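Local atomic coordinates of aerolysin-like protein (Bombina maxima, PDB entry 6LH8), a protein that probably forms or regulates membrane pores as an aerolysin-like member of the pore-forming toxin family. Residues A[46-60]-A[133-146]. Sequence-based numbering, arbitrary orientation.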
loop_
_atom_site.group_PDB
_atom_site.type_symbol
_atom_site.label_atom_id
_atom_site.label_comp_id
_atom_site.label_asym_id
_atom_site.label_seq_id
_atom_site.Cartn_x
_atom_site.Cartn_y
_atom_site.Cartn_z
ATOM N N ARG A 46 -2.699 -6.788 -3.605
ATOM C CA ARG A 46 -1.790 -5.787 -3.063
ATOM C C ARG A 46 -2.485 -4.437 -3.146
ATOM O O ARG A 46 -3.032 -4.087 -4.196
ATOM C CB ARG A 46 -0.460 -5.771 -3.829
ATOM C CG ARG A 46 0.432 -4.598 -3.478
ATOM C CD ARG A 46 1.723 -4.634 -4.280
ATOM N NE ARG A 46 2.615 -3.543 -3.922
ATOM C CZ ARG A 46 3.634 -3.149 -4.670
ATOM N NH1 ARG A 46 3.878 -3.769 -5.813
ATOM N NH2 ARG A 46 4.405 -2.145 -4.275
ATOM N N THR A 47 -2.512 -3.695 -2.038
ATOM C CA THR A 47 -3.246 -2.442 -2.017
ATOM C C THR A 47 -2.388 -1.312 -1.482
ATOM O O THR A 47 -1.449 -1.520 -0.701
ATOM C CB THR A 47 -4.508 -2.522 -1.162
ATOM O OG1 THR A 47 -4.138 -2.788 0.191
ATOM C CG2 THR A 47 -5.436 -3.631 -1.664
ATOM N N ILE A 48 -2.738 -0.109 -1.922
ATOM C CA ILE A 48 -2.292 1.134 -1.314
ATOM C C ILE A 48 -3.548 1.948 -1.045
ATOM O O ILE A 48 -4.381 2.116 -1.939
ATOM C CB ILE A 48 -1.324 1.915 -2.222
ATOM C CG1 ILE A 48 -0.069 1.091 -2.528
ATOM C CG2 ILE A 48 -0.990 3.261 -1.593
ATOM C CD1 ILE A 48 0.952 1.816 -3.420
ATOM N N THR A 49 -3.705 2.432 0.173
ATOM C CA THR A 49 -4.884 3.218 0.509
ATOM C C THR A 49 -4.467 4.656 0.776
ATOM O O THR A 49 -3.550 4.901 1.566
ATOM C CB THR A 49 -5.619 2.626 1.704
ATOM O OG1 THR A 49 -6.124 1.328 1.345
ATOM C CG2 THR A 49 -6.800 3.511 2.091
ATOM N N HIS A 50 -5.143 5.596 0.116
ATOM C CA HIS A 50 -4.861 7.022 0.242
ATOM C C HIS A 50 -6.010 7.713 0.959
ATOM O O HIS A 50 -7.164 7.574 0.555
ATOM C CB HIS A 50 -4.662 7.651 -1.134
ATOM C CG HIS A 50 -3.623 6.961 -1.966
ATOM N ND1 HIS A 50 -2.276 7.216 -1.841
ATOM C CD2 HIS A 50 -3.746 6.021 -2.934
ATOM C CE1 HIS A 50 -1.610 6.462 -2.701
ATOM N NE2 HIS A 50 -2.480 5.737 -3.381
ATOM N N ASN A 51 -5.692 8.500 1.986
ATOM C CA ASN A 51 -6.715 9.165 2.780
ATOM C C ASN A 51 -6.383 10.636 2.947
ATOM O O ASN A 51 -5.215 11.020 2.988
ATOM C CB ASN A 51 -6.835 8.523 4.161
ATOM C CG ASN A 51 -6.870 7.020 4.084
ATOM O OD1 ASN A 51 -7.946 6.440 4.051
ATOM N ND2 ASN A 51 -5.682 6.376 4.018
ATOM N N ILE A 52 -7.423 11.461 3.063
ATOM C CA ILE A 52 -7.262 12.867 3.410
ATOM C C ILE A 52 -8.114 13.136 4.641
ATOM O O ILE A 52 -9.229 12.622 4.756
ATOM C CB ILE A 52 -7.610 13.813 2.235
ATOM C CG1 ILE A 52 -7.021 15.202 2.474
ATOM C CG2 ILE A 52 -9.112 13.891 1.953
ATOM C CD1 ILE A 52 -5.508 15.260 2.227
ATOM N N THR A 53 -7.538 13.843 5.611
ATOM C CA THR A 53 -8.207 14.141 6.875
ATOM C C THR A 53 -8.123 15.641 7.109
ATOM O O THR A 53 -7.119 16.264 6.766
ATOM C CB THR A 53 -7.580 13.384 8.064
ATOM O OG1 THR A 53 -6.190 13.705 8.195
ATOM C CG2 THR A 53 -7.716 11.868 7.886
ATOM N N LEU A 54 -9.195 16.227 7.652
ATOM C CA LEU A 54 -9.205 17.659 7.915
ATOM C C LEU A 54 -9.499 17.921 9.379
ATOM O O LEU A 54 -10.125 17.085 10.041
ATOM C CB LEU A 54 -10.255 18.383 7.060
ATOM C CG LEU A 54 -9.824 18.781 5.653
ATOM C CD1 LEU A 54 -9.840 17.550 4.734
ATOM C CD2 LEU A 54 -10.682 19.922 5.066
ATOM N N PRO A 55 -9.061 19.047 9.933
ATOM C CA PRO A 55 -9.449 19.416 11.292
ATOM C C PRO A 55 -10.972 19.404 11.435
ATOM O O PRO A 55 -11.708 19.707 10.490
ATOM C CB PRO A 55 -8.873 20.818 11.474
ATOM C CG PRO A 55 -7.671 20.836 10.566
ATOM C CD PRO A 55 -8.137 20.056 9.341
ATOM N N ARG A 56 -11.422 19.016 12.625
ATOM C CA ARG A 56 -12.854 18.889 12.863
ATOM C C ARG A 56 -13.574 20.198 12.589
ATOM O O ARG A 56 -14.658 20.199 11.991
ATOM C CB ARG A 56 -13.089 18.420 14.301
ATOM C CG ARG A 56 -14.553 18.251 14.678
ATOM C CD ARG A 56 -14.701 17.391 15.934
ATOM N NE ARG A 56 -16.056 16.852 16.053
ATOM C CZ ARG A 56 -16.628 16.512 17.204
ATOM N NH1 ARG A 56 -15.961 16.645 18.346
ATOM N NH2 ARG A 56 -17.865 16.036 17.212
ATOM N N ALA A 57 -12.970 21.322 12.981
ATOM C CA ALA A 57 -13.551 22.663 12.874
ATOM C C ALA A 57 -13.110 23.423 11.624
ATOM O O ALA A 57 -12.982 24.651 11.664
ATOM C CB ALA A 57 -13.204 23.473 14.117
ATOM N N THR A 58 -12.916 22.755 10.495
ATOM C CA THR A 58 -12.347 23.427 9.332
ATOM C C THR A 58 -13.358 24.354 8.664
ATOM O O THR A 58 -14.576 24.139 8.727
ATOM C CB THR A 58 -11.836 22.401 8.319
ATOM O OG1 THR A 58 -11.263 23.083 7.198
ATOM C CG2 THR A 58 -12.971 21.514 7.822
ATOM N N GLU A 59 -12.830 25.398 8.017
ATOM C CA GLU A 59 -13.603 26.312 7.186
ATOM C C GLU A 59 -13.731 25.830 5.748
ATOM O O GLU A 59 -14.492 26.420 4.978
ATOM C CB GLU A 59 -12.960 27.703 7.182
ATOM C CG GLU A 59 -12.954 28.414 8.514
ATOM C CD GLU A 59 -14.284 29.037 8.816
ATOM O OE1 GLU A 59 -14.723 28.961 9.983
ATOM O OE2 GLU A 59 -14.887 29.600 7.879
ATOM N N VAL A 60 -12.981 24.799 5.366
ATOM C CA VAL A 60 -13.064 24.296 3.992
ATOM C C VAL A 60 -14.507 23.878 3.705
ATOM O O VAL A 60 -15.096 23.113 4.485
ATOM C CB VAL A 60 -12.089 23.121 3.800
ATOM C CG1 VAL A 60 -12.340 22.412 2.478
ATOM C CG2 VAL A 60 -10.651 23.626 3.891
ATOM N N ILE A 133 -9.828 30.924 1.829
ATOM C CA ILE A 133 -9.771 29.969 2.928
ATOM C C ILE A 133 -8.489 29.159 2.804
ATOM O O ILE A 133 -8.178 28.635 1.728
ATOM C CB ILE A 133 -11.012 29.060 2.920
ATOM C CG1 ILE A 133 -12.266 29.898 3.197
ATOM C CG2 ILE A 133 -10.887 27.960 3.960
ATOM C CD1 ILE A 133 -13.571 29.179 2.884
ATOM N N LYS A 134 -7.730 29.071 3.899
ATOM C CA LYS A 134 -6.509 28.277 3.946
ATOM C C LYS A 134 -6.647 27.223 5.034
ATOM O O LYS A 134 -7.218 27.481 6.101
ATOM C CB LYS A 134 -5.260 29.142 4.216
ATOM C CG LYS A 134 -5.035 30.254 3.205
ATOM C CD LYS A 134 -3.614 30.792 3.284
ATOM C CE LYS A 134 -3.522 31.976 4.226
ATOM N NZ LYS A 134 -2.933 33.163 3.532
ATOM N N GLU A 135 -6.160 26.023 4.741
ATOM C CA GLU A 135 -6.200 24.928 5.697
ATOM C C GLU A 135 -4.967 24.065 5.489
ATOM O O GLU A 135 -4.425 23.995 4.391
ATOM C CB GLU A 135 -7.471 24.079 5.528
ATOM C CG GLU A 135 -7.609 22.971 6.573
ATOM C CD GLU A 135 -7.734 23.539 7.960
ATOM O OE1 GLU A 135 -6.692 23.786 8.606
ATOM O OE2 GLU A 135 -8.879 23.784 8.403
ATOM N N THR A 136 -4.520 23.401 6.547
ATOM C CA THR A 136 -3.506 22.364 6.400
ATOM C C THR A 136 -4.176 21.048 6.772
ATOM O O THR A 136 -4.442 20.790 7.950
ATOM C CB THR A 136 -2.284 22.651 7.260
ATOM O OG1 THR A 136 -1.757 23.940 6.914
ATOM C CG2 THR A 136 -1.223 21.586 7.029
ATOM N N ALA A 137 -4.490 20.244 5.757
ATOM C CA ALA A 137 -5.045 18.917 5.966
ATOM C C ALA A 137 -3.905 17.928 6.208
ATOM O O ALA A 137 -2.725 18.294 6.211
ATOM C CB ALA A 137 -5.911 18.518 4.770
ATOM N N THR A 138 -4.251 16.661 6.425
ATOM C CA THR A 138 -3.254 15.608 6.603
ATOM C C THR A 138 -3.563 14.453 5.663
ATOM O O THR A 138 -4.678 13.921 5.664
ATOM C CB THR A 138 -3.214 15.098 8.047
ATOM O OG1 THR A 138 -2.877 16.178 8.921
ATOM C CG2 THR A 138 -2.147 14.012 8.185
ATOM N N TYR A 139 -2.571 14.074 4.866
ATOM C CA TYR A 139 -2.656 12.952 3.940
ATOM C C TYR A 139 -2.067 11.726 4.616
ATOM O O TYR A 139 -1.056 11.829 5.314
ATOM C CB TYR A 139 -1.892 13.269 2.641
ATOM C CG TYR A 139 -1.544 12.045 1.818
ATOM C CD1 TYR A 139 -2.501 11.437 0.999
ATOM C CD2 TYR A 139 -0.261 11.494 1.856
ATOM C CE1 TYR A 139 -2.180 10.294 0.244
ATOM C CE2 TYR A 139 0.065 10.361 1.106
ATOM C CZ TYR A 139 -0.898 9.770 0.302
ATOM O OH TYR A 139 -0.573 8.650 -0.449
ATOM N N ILE A 140 -2.715 10.577 4.438
ATOM C CA ILE A 140 -2.268 9.314 5.018
ATOM C C ILE A 140 -2.201 8.275 3.909
ATOM O O ILE A 140 -3.149 8.125 3.124
ATOM C CB ILE A 140 -3.209 8.827 6.141
ATOM C CG1 ILE A 140 -3.356 9.875 7.255
ATOM C CG2 ILE A 140 -2.701 7.510 6.720
ATOM C CD1 ILE A 140 -4.548 9.619 8.178
ATOM N N CYS A 141 -1.074 7.563 3.844
ATOM C CA CYS A 141 -0.837 6.495 2.882
ATOM C C CYS A 141 -0.628 5.189 3.640
ATOM O O CYS A 141 0.282 5.087 4.460
ATOM C CB CYS A 141 0.400 6.789 2.024
ATOM S SG CYS A 141 0.621 5.542 0.731
ATOM N N GLN A 142 -1.472 4.202 3.386
ATOM C CA GLN A 142 -1.301 2.854 3.940
ATOM C C GLN A 142 -0.905 1.963 2.778
ATOM O O GLN A 142 -1.754 1.603 1.960
ATOM C CB GLN A 142 -2.578 2.358 4.599
ATOM C CG GLN A 142 -2.871 3.033 5.913
ATOM C CD GLN A 142 -4.282 3.557 6.015
ATOM O OE1 GLN A 142 -5.040 3.564 5.038
ATOM N NE2 GLN A 142 -4.648 4.013 7.209
ATOM N N SER A 143 0.381 1.613 2.699
ATOM C CA SER A 143 0.905 0.907 1.535
ATOM C C SER A 143 1.369 -0.507 1.870
ATOM O O SER A 143 1.776 -0.813 2.997
ATOM C CB SER A 143 2.064 1.675 0.872
ATOM O OG SER A 143 3.014 2.091 1.833
ATOM N N GLN A 144 1.300 -1.367 0.855
ATOM C CA GLN A 144 1.812 -2.727 0.898
ATOM C C GLN A 144 2.792 -2.905 -0.252
ATOM O O GLN A 144 2.514 -2.481 -1.379
ATOM C CB GLN A 144 0.683 -3.759 0.764
ATOM C CG GLN A 144 -0.472 -3.610 1.752
ATOM C CD GLN A 144 -1.540 -4.664 1.543
ATOM O OE1 GLN A 144 -1.756 -5.124 0.421
ATOM N NE2 GLN A 144 -2.216 -5.058 2.624
ATOM N N SER A 145 3.933 -3.522 0.029
ATOM C CA SER A 145 4.913 -3.832 -0.998
ATOM C C SER A 145 4.571 -5.143 -1.703
ATOM O O SER A 145 3.646 -5.863 -1.325
ATOM C CB SER A 145 6.303 -3.938 -0.387
ATOM O OG SER A 145 6.475 -5.215 0.226
ATOM N N GLY A 146 5.340 -5.443 -2.752
ATOM C CA GLY A 146 5.305 -6.772 -3.332
ATOM C C GLY A 146 5.783 -7.822 -2.347
ATOM O O GLY A 146 6.513 -7.542 -1.392
HETATM O O HOH W 1 3.891 0.051 -2.432
HETATM O O HOH W 2 -2.947 -0.885 2.066
HETATM O O HOH W 3 -10.086 26.329 8.621
#
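Thr49, Asn51 and Thr53 face Gln142, Ile140 and Thr138 as the hydrogen-bonded pairs of two antiparallel strands, each pair exchanging two N-H...O bonds.

Side-chain hydrogen bonds add to this backbone pattern. On the face that carries Thr49, Asn51 and Thr53, Asn51 ND2 reaches Ile140 O at 3.2 Å and Gln142 OE1 at 3.1 Å, from above both carbonyl planes, while its OD1 is held by Ser90. Thr53 OG1, set between its own backbone N and carbonyl carbon (chi1 58°), gives Thr138 O a second donor. Across the sheet, His50 and Tyr139 meet rim to rim, planes 22° apart, through a short hydrogen bond between His50 ND1 and Tyr139 OH (2.6 Å); Glu93 bonds His50 NE2, so both ring nitrogens are engaged, which holds the ring's rotation. Near Gln144 the pairing passes to side chains: Thr47 N donates to Gln144 OE1 (2.9 Å) in place of a backbone acceptor, and the extended Arg46 sends NE to Gln144 O (2.8 Å) in the guanidinium plane, with Gly146 N over one face. Beyond strand 46-53, Thr58 OG1 donates to the anti lone pair of Glu135 OE2 (2.8 Å) and accepts from Val60 N, an ST turn.

Among apolar contacts, Ile48 CG2 packs on Cys141 SG at 3.6 Å. Such long, twisted antiparallel strands, here neighbours in the interior of a five-stranded sheet, are characteristic of the elongated aerolysin-type pore-forming fold.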